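Local atomic coordinates of 2-oxoglutarate dehydrogenase E3 component (PDB entry 2YQU), a protein that probably catalyses the NAD+-dependent reoxidation of dihydrolipoyl groups on lysine, using one bound FAD per subunit, in 2-oxoacid dehydrogenase complexes. Residues L41-T55 / L80-T92. Sequence-based numbering, arbitrary orientation.
With FAD (flavin-adenine dinucleotide), chain D.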
ATOM      1  N   LEU A  41      -1.173  21.910   3.783  1.00 18.78           N
ATOM      2  CA  LEU A  41      -1.815  22.041   2.481  1.00 19.24           C
ATOM      3  C   LEU A  41      -1.123  23.084   1.591  1.00 18.68           C
ATOM      4  O   LEU A  41      -0.942  22.857   0.400  1.00 18.68           O
ATOM      5  CB  LEU A  41      -3.289  22.403   2.656  1.00 19.79           C
ATOM      6  CG  LEU A  41      -4.227  21.835   1.602  1.00 22.30           C
ATOM      7  CD1 LEU A  41      -5.664  22.116   1.991  1.00 23.55           C
ATOM      8  CD2 LEU A  41      -3.910  22.385   0.223  1.00 24.07           C
ATOM      9  N   ARG A  42      -0.749  24.217   2.179  1.00 18.34           N
ATOM     10  CA  ARG A  42      -0.270  25.365   1.415  1.00 18.24           C
ATOM     11  C   ARG A  42       1.185  25.238   0.981  1.00 17.73           C
ATOM     12  O   ARG A  42       1.525  25.534  -0.176  1.00 17.46           O
ATOM     13  CB  ARG A  42      -0.444  26.652   2.229  1.00 18.21           C
ATOM     14  CG  ARG A  42      -1.876  27.011   2.560  1.00 18.95           C
ATOM     15  CD  ARG A  42      -2.009  28.364   3.281  1.00 18.89           C
ATOM     16  NE  ARG A  42      -1.637  28.283   4.698  1.00 20.34           N
ATOM     17  CZ  ARG A  42      -0.427  28.552   5.194  1.00 20.07           C
ATOM     18  NH1 ARG A  42       0.585  28.912   4.411  1.00 20.41           N
ATOM     19  NH2 ARG A  42      -0.219  28.440   6.497  1.00 20.20           N
ATOM     20  N   VAL A  43       2.039  24.820   1.915  1.00 17.36           N
ATOM     21  CA  VAL A  43       3.494  24.839   1.721  1.00 17.28           C
ATOM     22  C   VAL A  43       4.198  23.619   2.327  1.00 16.86           C
ATOM     23  O   VAL A  43       5.390  23.675   2.624  1.00 16.47           O
ATOM     24  CB  VAL A  43       4.113  26.115   2.339  1.00 17.39           C
ATOM     25  CG1 VAL A  43       3.549  27.364   1.663  1.00 18.15           C
ATOM     26  CG2 VAL A  43       3.879  26.163   3.852  1.00 17.87           C
ATOM     27  N   GLY A  44       3.464  22.516   2.491  1.00 16.67           N
ATOM     28  CA  GLY A  44       3.958  21.367   3.228  1.00 16.46           C
ATOM     29  C   GLY A  44       3.710  20.033   2.542  1.00 16.44           C
ATOM     30  O   GLY A  44       4.181  19.814   1.430  1.00 15.73           O
ATOM     31  N   CYS A  45       2.970  19.157   3.222  1.00 16.07           N
ATOM     32  CA  CYS A  45       2.724  17.785   2.773  1.00 16.43           C
ATOM     33  C   CYS A  45       2.263  17.714   1.326  1.00 16.19           C
ATOM     34  O   CYS A  45       2.766  16.921   0.553  1.00 16.46           O
ATOM     35  CB  CYS A  45       1.659  17.090   3.649  1.00 16.75           C
ATOM     36  SG  CYS A  45       1.452  17.678   5.349  1.00 17.79           S
ATOM     37  N   ILE A  46       1.277  18.529   0.970  1.00 15.62           N
ATOM     38  CA  ILE A  46       0.633  18.394  -0.325  1.00 15.69           C
ATOM     39  C   ILE A  46       1.556  18.807  -1.476  1.00 15.49           C
ATOM     40  O   ILE A  46       1.785  18.002  -2.366  1.00 15.32           O
ATOM     41  CB  ILE A  46      -0.730  19.112  -0.347  1.00 15.72           C
ATOM     42  CG1 ILE A  46      -1.695  18.416   0.627  1.00 16.58           C
ATOM     43  CG2 ILE A  46      -1.304  19.158  -1.759  1.00 16.05           C
ATOM     44  CD1 ILE A  46      -1.922  16.918   0.353  1.00 16.15           C
ATOM     45  N   PRO A  47       2.095  20.024  -1.489  1.00 15.15           N
ATOM     46  CA  PRO A  47       3.014  20.375  -2.585  1.00 15.56           C
ATOM     47  C   PRO A  47       4.263  19.484  -2.624  1.00 15.81           C
ATOM     48  O   PRO A  47       4.702  19.139  -3.724  1.00 16.62           O
ATOM     49  CB  PRO A  47       3.364  21.843  -2.310  1.00 15.52           C
ATOM     50  CG  PRO A  47       3.061  22.046  -0.861  1.00 15.36           C
ATOM     51  CD  PRO A  47       1.893  21.149  -0.557  1.00 14.86           C
ATOM     52  N   SER A  48       4.797  19.089  -1.466  1.00 15.69           N
ATOM     53  CA  SER A  48       6.017  18.284  -1.436  1.00 15.60           C
ATOM     54  C   SER A  48       5.746  16.900  -2.006  1.00 15.35           C
ATOM     55  O   SER A  48       6.559  16.383  -2.772  1.00 15.15           O
ATOM     56  CB  SER A  48       6.637  18.199  -0.035  1.00 15.60           C
ATOM     57  OG  SER A  48       5.726  17.707   0.929  1.00 17.62           O
ATOM     58  N   LYS A  49       4.603  16.309  -1.658  1.00 15.24           N
ATOM     59  CA  LYS A  49       4.257  14.993  -2.218  1.00 15.49           C
ATOM     60  C   LYS A  49       3.953  15.063  -3.714  1.00 14.84           C
ATOM     61  O   LYS A  49       4.287  14.136  -4.448  1.00 14.73           O
ATOM     62  CB  LYS A  49       3.142  14.299  -1.421  1.00 16.16           C
ATOM     63  CG  LYS A  49       3.679  13.249  -0.419  1.00 17.47           C
ATOM     64  CD  LYS A  49       4.908  13.759   0.377  1.00 20.70           C
ATOM     65  CE  LYS A  49       4.560  14.421   1.658  1.00 20.73           C
ATOM     66  NZ  LYS A  49       5.757  15.134   2.293  1.00 21.43           N
ATOM     67  N   ALA A  50       3.361  16.162  -4.172  1.00 14.79           N
ATOM     68  CA  ALA A  50       3.169  16.390  -5.614  1.00 14.52           C
ATOM     69  C   ALA A  50       4.514  16.336  -6.346  1.00 14.55           C
ATOM     70  O   ALA A  50       4.658  15.640  -7.361  1.00 14.78           O
ATOM     71  CB  ALA A  50       2.466  17.724  -5.863  1.00 14.75           C
ATOM     72  N   LEU A  51       5.509  17.016  -5.795  1.00 14.32           N
ATOM     73  CA  LEU A  51       6.836  17.054  -6.388  1.00 13.83           C
ATOM     74  C   LEU A  51       7.521  15.700  -6.286  1.00 13.29           C
ATOM     75  O   LEU A  51       8.176  15.277  -7.217  1.00 13.68           O
ATOM     76  CB  LEU A  51       7.717  18.117  -5.726  1.00 13.67           C
ATOM     77  CG  LEU A  51       7.344  19.577  -6.024  1.00 13.71           C
ATOM     78  CD1 LEU A  51       8.302  20.481  -5.281  1.00 13.88           C
ATOM     79  CD2 LEU A  51       7.363  19.908  -7.506  1.00 14.66           C
ATOM     80  N   LEU A  52       7.361  15.022  -5.157  1.00 13.57           N
ATOM     81  CA  LEU A  52       8.006  13.729  -4.959  1.00 13.51           C
ATOM     82  C   LEU A  52       7.445  12.642  -5.884  1.00 14.10           C
ATOM     83  O   LEU A  52       8.206  11.861  -6.462  1.00 13.44           O
ATOM     84  CB  LEU A  52       7.882  13.277  -3.502  1.00 14.04           C
ATOM     85  CG  LEU A  52       8.852  13.983  -2.547  1.00 13.95           C
ATOM     86  CD1 LEU A  52       8.329  13.926  -1.125  1.00 14.24           C
ATOM     87  CD2 LEU A  52      10.255  13.371  -2.639  1.00 14.60           C
ATOM     88  N   GLU A  53       6.124  12.574  -6.006  1.00 14.65           N
ATOM     89  CA  GLU A  53       5.498  11.535  -6.827  1.00 15.54           C
ATOM     90  C   GLU A  53       5.876  11.713  -8.292  1.00 15.55           C
ATOM     91  O   GLU A  53       6.208  10.744  -8.967  1.00 15.90           O
ATOM     92  CB  GLU A  53       3.977  11.554  -6.675  1.00 16.01           C
ATOM     93  CG  GLU A  53       3.491  11.056  -5.322  1.00 17.70           C
ATOM     94  CD  GLU A  53       3.533   9.546  -5.193  1.00 19.47           C
ATOM     95  OE1 GLU A  53       3.005   9.019  -4.201  1.00 19.17           O
ATOM     96  OE2 GLU A  53       4.079   8.871  -6.085  1.00 22.30           O
ATOM     97  N   THR A  54       5.827  12.952  -8.771  1.00 15.46           N
ATOM     98  CA  THR A  54       6.092  13.254 -10.176  1.00 15.55           C
ATOM     99  C   THR A  54       7.564  13.121 -10.525  1.00 15.63           C
ATOM    100  O   THR A  54       7.893  12.573 -11.570  1.00 15.28           O
ATOM    101  CB  THR A  54       5.578  14.662 -10.570  1.00 15.75           C
ATOM    102  OG1 THR A  54       5.995  15.643  -9.608  1.00 15.87           O
ATOM    103  CG2 THR A  54       4.059  14.708 -10.551  1.00 15.51           C
ATOM    104  N   THR A  55       8.452  13.615  -9.664  1.00 15.84           N
ATOM    105  CA  THR A  55       9.886  13.510  -9.945  1.00 15.65           C
ATOM    106  C   THR A  55      10.327  12.067  -9.870  1.00 15.99           C
ATOM    107  O   THR A  55      11.245  11.672 -10.572  1.00 15.58           O
ATOM    108  CB  THR A  55      10.760  14.366  -9.004  1.00 15.79           C
ATOM    109  OG1 THR A  55      10.444  14.092  -7.633  1.00 15.08           O
ATOM    110  CG2 THR A  55      10.488  15.849  -9.209  1.00 15.29           C
ATOM    111  N   LEU A  80       5.686  20.957 -14.233  1.00 17.00           N
ATOM    112  CA  LEU A  80       5.879  20.306 -12.937  1.00 16.60           C
ATOM    113  C   LEU A  80       5.306  21.176 -11.821  1.00 16.19           C
ATOM    114  O   LEU A  80       4.576  20.694 -10.956  1.00 15.78           O
ATOM    115  CB  LEU A  80       7.371  20.042 -12.679  1.00 16.68           C
ATOM    116  CG  LEU A  80       7.711  19.137 -11.482  1.00 17.59           C
ATOM    117  CD1 LEU A  80       7.556  17.691 -11.874  1.00 17.75           C
ATOM    118  CD2 LEU A  80       9.118  19.395 -10.962  1.00 17.67           C
ATOM    119  N   MET A  81       5.606  22.469 -11.874  1.00 15.80           N
ATOM    120  CA  MET A  81       5.152  23.414 -10.856  1.00 15.43           C
ATOM    121  C   MET A  81       3.656  23.689 -11.006  1.00 16.08           C
ATOM    122  O   MET A  81       2.965  23.914 -10.014  1.00 16.35           O
ATOM    123  CB  MET A  81       5.956  24.713 -10.935  1.00 15.21           C
ATOM    124  CG  MET A  81       7.405  24.546 -10.519  0.50 13.23           C
ATOM    125  SD  MET A  81       7.557  24.159  -8.774  0.50  9.32           S
ATOM    126  CE  MET A  81       9.285  23.889  -8.644  0.50 10.30           C
ATOM    127  N   ALA A  82       3.156  23.643 -12.239  1.00 16.13           N
ATOM    128  CA  ALA A  82       1.736  23.844 -12.499  1.00 16.52           C
ATOM    129  C   ALA A  82       0.920  22.708 -11.880  1.00 16.73           C
ATOM    130  O   ALA A  82      -0.133  22.945 -11.311  1.00 17.40           O
ATOM    131  CB  ALA A  82       1.468  23.947 -13.990  1.00 16.44           C
ATOM    132  N   HIS A  83       1.420  21.482 -11.983  1.00 16.93           N
ATOM    133  CA  HIS A  83       0.757  20.334 -11.371  1.00 16.93           C
ATOM    134  C   HIS A  83       0.707  20.525  -9.851  1.00 17.03           C
ATOM    135  O   HIS A  83      -0.333  20.329  -9.229  1.00 17.15           O
ATOM    136  CB  HIS A  83       1.479  19.026 -11.716  1.00 17.06           C
ATOM    137  CG  HIS A  83       0.981  17.852 -10.935  1.00 16.79           C
ATOM    138  ND1 HIS A  83      -0.267  17.303 -11.138  1.00 16.99           N
ATOM    139  CD2 HIS A  83       1.547  17.147  -9.926  1.00 16.77           C
ATOM    140  CE1 HIS A  83      -0.443  16.302 -10.292  1.00 16.73           C
ATOM    141  NE2 HIS A  83       0.638  16.190  -9.542  1.00 15.10           N
ATOM    142  N   LYS A  84       1.837  20.920  -9.272  1.00 17.32           N
ATOM    143  CA  LYS A  84       1.947  21.148  -7.836  1.00 17.39           C
ATOM    144  C   LYS A  84       0.890  22.150  -7.397  1.00 17.61           C
ATOM    145  O   LYS A  84       0.140  21.902  -6.454  1.00 17.82           O
ATOM    146  CB  LYS A  84       3.340  21.681  -7.495  1.00 17.46           C
ATOM    147  CG  LYS A  84       3.581  21.966  -6.006  1.00 17.27           C
ATOM    148  CD  LYS A  84       4.841  22.807  -5.780  1.00 17.39           C
ATOM    149  CE  LYS A  84       4.684  24.229  -6.333  1.00 18.78           C
ATOM    150  NZ  LYS A  84       5.718  25.162  -5.824  1.00 18.88           N
ATOM    151  N   ASP A  85       0.820  23.266  -8.110  1.00 17.87           N
ATOM    152  CA  ASP A  85      -0.092  24.350  -7.757  1.00 18.05           C
ATOM    153  C   ASP A  85      -1.553  23.927  -7.882  1.00 18.35           C
ATOM    154  O   ASP A  85      -2.376  24.325  -7.070  1.00 18.29           O
ATOM    155  CB  ASP A  85       0.141  25.571  -8.646  1.00 18.39           C
ATOM    156  CG  ASP A  85       1.422  26.307  -8.312  1.00 19.50           C
ATOM    157  OD1 ASP A  85       1.920  27.037  -9.197  1.00 22.63           O
ATOM    158  OD2 ASP A  85       2.001  26.220  -7.211  1.00 20.98           O
ATOM    159  N   LYS A  86      -1.856  23.133  -8.903  1.00 18.66           N
ATOM    160  CA  LYS A  86      -3.214  22.657  -9.158  1.00 19.29           C
ATOM    161  C   LYS A  86      -3.668  21.693  -8.061  1.00 19.06           C
ATOM    162  O   LYS A  86      -4.823  21.728  -7.634  1.00 19.31           O
ATOM    163  CB  LYS A  86      -3.264  21.964 -10.519  1.00 19.83           C
ATOM    164  CG  LYS A  86      -4.639  21.537 -10.976  1.00 22.10           C
ATOM    165  CD  LYS A  86      -4.595  21.109 -12.441  1.00 24.68           C
ATOM    166  CE  LYS A  86      -5.948  20.652 -12.941  1.00 26.51           C
ATOM    167  NZ  LYS A  86      -5.962  20.568 -14.425  1.00 28.11           N
ATOM    168  N   VAL A  87      -2.761  20.835  -7.607  1.00 18.90           N
ATOM    169  CA  VAL A  87      -3.068  19.904  -6.528  1.00 18.90           C
ATOM    170  C   VAL A  87      -3.371  20.697  -5.253  1.00 19.25           C
ATOM    171  O   VAL A  87      -4.329  20.401  -4.544  1.00 19.15           O
ATOM    172  CB  VAL A  87      -1.907  18.917  -6.266  1.00 19.00           C
ATOM    173  CG1 VAL A  87      -2.187  18.083  -5.026  1.00 19.24           C
ATOM    174  CG2 VAL A  87      -1.661  18.015  -7.472  1.00 19.29           C
ATOM    175  N   VAL A  88      -2.549  21.706  -4.970  1.00 19.50           N
ATOM    176  CA  VAL A  88      -2.734  22.542  -3.784  1.00 19.80           C
ATOM    177  C   VAL A  88      -4.067  23.280  -3.862  1.00 20.31           C
ATOM    178  O   VAL A  88      -4.823  23.285  -2.889  1.00 19.89           O
ATOM    179  CB  VAL A  88      -1.569  23.547  -3.613  1.00 19.63           C
ATOM    180  CG1 VAL A  88      -1.913  24.632  -2.590  1.00 20.24           C
ATOM    181  CG2 VAL A  88      -0.285  22.805  -3.195  1.00 19.02           C
ATOM    182  N   GLN A  89      -4.340  23.892  -5.017  1.00 21.17           N
ATOM    183  CA  GLN A  89      -5.583  24.641  -5.252  1.00 22.12           C
ATOM    184  C   GLN A  89      -6.811  23.753  -5.000  1.00 21.88           C
ATOM    185  O   GLN A  89      -7.752  24.180  -4.355  1.00 22.00           O
ATOM    186  CB  GLN A  89      -5.596  25.266  -6.671  1.00 22.86           C
ATOM    187  CG  GLN A  89      -6.952  25.258  -7.441  1.00 26.02           C
ATOM    188  CD  GLN A  89      -6.905  24.440  -8.749  1.00 28.95           C
ATOM    189  OE1 GLN A  89      -7.058  23.203  -8.735  1.00 29.98           O
ATOM    190  NE2 GLN A  89      -6.689  25.128  -9.873  1.00 29.20           N
ATOM    191  N   ALA A  90      -6.775  22.510  -5.478  1.00 21.74           N
ATOM    192  CA  ALA A  90      -7.898  21.584  -5.329  1.00 21.98           C
ATOM    193  C   ALA A  90      -8.131  21.211  -3.869  1.00 22.39           C
ATOM    194  O   ALA A  90      -9.274  21.084  -3.428  1.00 22.20           O
ATOM    195  CB  ALA A  90      -7.664  20.317  -6.157  1.00 21.90           C
ATOM    196  N   ASN A  91      -7.043  21.046  -3.124  1.00 22.56           N
ATOM    197  CA  ASN A  91      -7.123  20.679  -1.717  1.00 23.14           C
ATOM    198  C   ASN A  91      -7.632  21.828  -0.845  1.00 23.18           C
ATOM    199  O   ASN A  91      -8.476  21.600   0.028  1.00 23.46           O
ATOM    200  CB  ASN A  91      -5.764  20.188  -1.206  1.00 23.36           C
ATOM    201  CG  ASN A  91      -5.512  18.738  -1.521  1.00 24.16           C
ATOM    202  OD1 ASN A  91      -5.803  17.867  -0.717  1.00 27.04           O
ATOM    203  ND2 ASN A  91      -4.960  18.471  -2.692  1.00 25.65           N
ATOM    204  N   THR A  92      -7.129  23.046  -1.067  1.00 23.35           N
ATOM    205  CA  THR A  92      -7.569  24.206  -0.272  1.00 23.62           C
ATOM    206  C   THR A  92      -9.037  24.503  -0.541  1.00 23.78           C
ATOM    207  O   THR A  92      -9.772  24.851   0.377  1.00 23.95           O
ATOM    208  CB  THR A  92      -6.732  25.500  -0.523  1.00 23.91           C
ATOM    209  OG1 THR A  92      -6.724  25.831  -1.914  1.00 24.94           O
ATOM    210  CG2 THR A  92      -5.273  25.319  -0.162  1.00 23.49           C
TER
HETATM  211  PA  FAD D1601      -0.358  24.217  10.642  1.00 14.89           P
HETATM  212  O1A FAD D1601       0.961  24.892  10.570  1.00 14.95           O
HETATM  213  O2A FAD D1601      -0.607  23.249   9.478  1.00 16.29           O
HETATM  214  O5B FAD D1601      -1.505  25.329  10.735  1.00 16.44           O
HETATM  215  C5B FAD D1601      -1.338  26.434  11.588  1.00 15.84           C
HETATM  216  C4B FAD D1601      -2.098  27.590  10.974  1.00 16.54           C
HETATM  217  O4B FAD D1601      -2.296  28.566  11.976  1.00 15.82           O
HETATM  218  C3B FAD D1601      -1.334  28.267   9.840  1.00 16.43           C
HETATM  219  O3B FAD D1601      -2.101  28.246   8.657  1.00 18.40           O
HETATM  220  C2B FAD D1601      -1.116  29.689  10.321  1.00 17.07           C
HETATM  221  O2B FAD D1601      -1.270  30.629   9.282  1.00 17.80           O
HETATM  222  C1B FAD D1601      -2.185  29.844  11.391  1.00 16.43           C
HETATM  223  N9A FAD D1601      -1.911  30.778  12.487  1.00 15.67           N
HETATM  224  C8A FAD D1601      -0.839  30.797  13.343  1.00 16.35           C
HETATM  225  N7A FAD D1601      -1.019  31.783  14.241  1.00 15.77           N
HETATM  226  C5A FAD D1601      -2.194  32.397  13.969  1.00 15.76           C
HETATM  227  C6A FAD D1601      -2.867  33.463  14.560  1.00 16.54           C
HETATM  228  N6A FAD D1601      -2.466  34.018  15.701  1.00 17.13           N
HETATM  229  N1A FAD D1601      -4.073  33.834  14.025  1.00 16.57           N
HETATM  230  C2A FAD D1601      -4.632  33.202  12.942  1.00 17.84           C
HETATM  231  N3A FAD D1601      -3.963  32.141  12.368  1.00 17.71           N
HETATM  232  C4A FAD D1601      -2.766  31.766  12.876  1.00 17.23           C
HETATM  233  N1  FAD D1601       3.461  16.215   7.858  1.00 13.87           N
HETATM  234  C2  FAD D1601       2.997  14.948   7.576  1.00 15.26           C
HETATM  235  O2  FAD D1601       2.317  14.320   8.394  1.00 15.30           O
HETATM  236  N3  FAD D1601       3.297  14.369   6.369  1.00 14.21           N
HETATM  237  C4  FAD D1601       4.063  15.037   5.441  1.00 14.06           C
HETATM  238  O4  FAD D1601       4.124  14.557   4.321  1.00 14.73           O
HETATM  239  C4X FAD D1601       4.536  16.322   5.705  1.00 14.85           C
HETATM  240  N5  FAD D1601       5.306  17.003   4.775  1.00 15.70           N
HETATM  241  C5X FAD D1601       5.757  18.287   5.074  1.00 16.28           C
HETATM  242  C6  FAD D1601       6.535  18.970   4.136  1.00 14.37           C
HETATM  243  C7  FAD D1601       7.000  20.262   4.419  1.00 15.29           C
HETATM  244  C7M FAD D1601       7.746  21.006   3.343  1.00 13.13           C
HETATM  245  C8  FAD D1601       6.684  20.866   5.632  1.00 15.42           C
HETATM  246  C8M FAD D1601       6.887  22.344   5.841  1.00 15.38           C
HETATM  247  C9  FAD D1601       5.910  20.179   6.569  1.00 16.03           C
HETATM  248  C9A FAD D1601       5.450  18.884   6.300  1.00 15.87           C
HETATM  249  N10 FAD D1601       4.686  18.185   7.238  1.00 15.97           N
HETATM  250  C10 FAD D1601       4.232  16.911   6.930  1.00 13.75           C
HETATM  251  C1' FAD D1601       4.420  18.715   8.623  1.00 16.19           C
HETATM  252  C2' FAD D1601       3.012  19.315   8.642  1.00 16.14           C
HETATM  253  O2' FAD D1601       2.900  20.359   7.686  1.00 15.73           O
HETATM  254  C3' FAD D1601       2.605  19.795  10.031  1.00 16.03           C
HETATM  255  O3' FAD D1601       2.819  18.761  10.973  1.00 13.27           O
HETATM  256  C4' FAD D1601       1.130  20.177  10.068  1.00 14.91           C
HETATM  257  O4' FAD D1601       0.862  21.194   9.134  1.00 15.50           O
HETATM  258  C5' FAD D1601       0.716  20.598  11.483  1.00 15.94           C
HETATM  259  O5' FAD D1601      -0.628  21.025  11.489  1.00 15.96           O
HETATM  260  P   FAD D1601      -1.126  22.142  12.532  1.00 14.53           P
HETATM  261  O1P FAD D1601      -2.603  22.315  12.390  1.00 15.86           O
HETATM  262  O2P FAD D1601      -0.622  21.851  13.935  1.00 16.19           O
HETATM  263  O3P FAD D1601      -0.409  23.520  12.094  1.00 15.22           O
HETATM  264  O   HOH W   1       4.692  18.336  -9.382  1.00 22.41           O
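The redox-active disulfide helix of a pyridine nucleotide-disulfide oxidoreductase, where Cys45 is bonded to Cys40, illustrates how one helix can serve a cofactor on one side and the protein core on another. Toward helix 80-92, which runs roughly antiparallel (142°), it turns apolar side chains. Ala50 lets the backbones close in, its CB 4.0 Å from Lys84 CA, while a chi1 of -65° sets Ile46 CG1 beside the backbone N and leaves CG2 to meet Val87 CG1 at 3.6 Å. Pro47 lies across Val88 CG2 and against the aliphatic part of Lys84, whose amine continues to the carbonyl of Leu161. Just before the helix, Leu41 CD2 wedges tightly between Asn91 CB (3.2 Å) and Thr92 CG2 (3.3 Å). Asn91 ND2 gives a nearly straight bond (174°) to Val87 O, from above the carbonyl plane, while resting on Ile46 CG2. At the far end Leu51 CD2 meets Leu80 CD2 (3.9 Å) at about a right angle, a water donates to both Thr54 OG1 and Leu80 O, and His83 NE2 bonds Ala378 O of the second subunit. On the flavin side, Ser48 OG accepts from Lys49 NZ (2.9 Å) and donates to Gly44 O (2.7 Å); Lys49 NZ also donates to FAD N5 (3.1 Å) and pairs with Glu181. With an alanine at Ser48, the amine would probably keep Glu181 and N5 but lose the serine oxygen, and Gly44 O its side-chain donor. Van der Waals contact thus joins the helices, whereas the flavin side is polar, its lysine amine at N5 consistent with an influence on flavin redox chemistry.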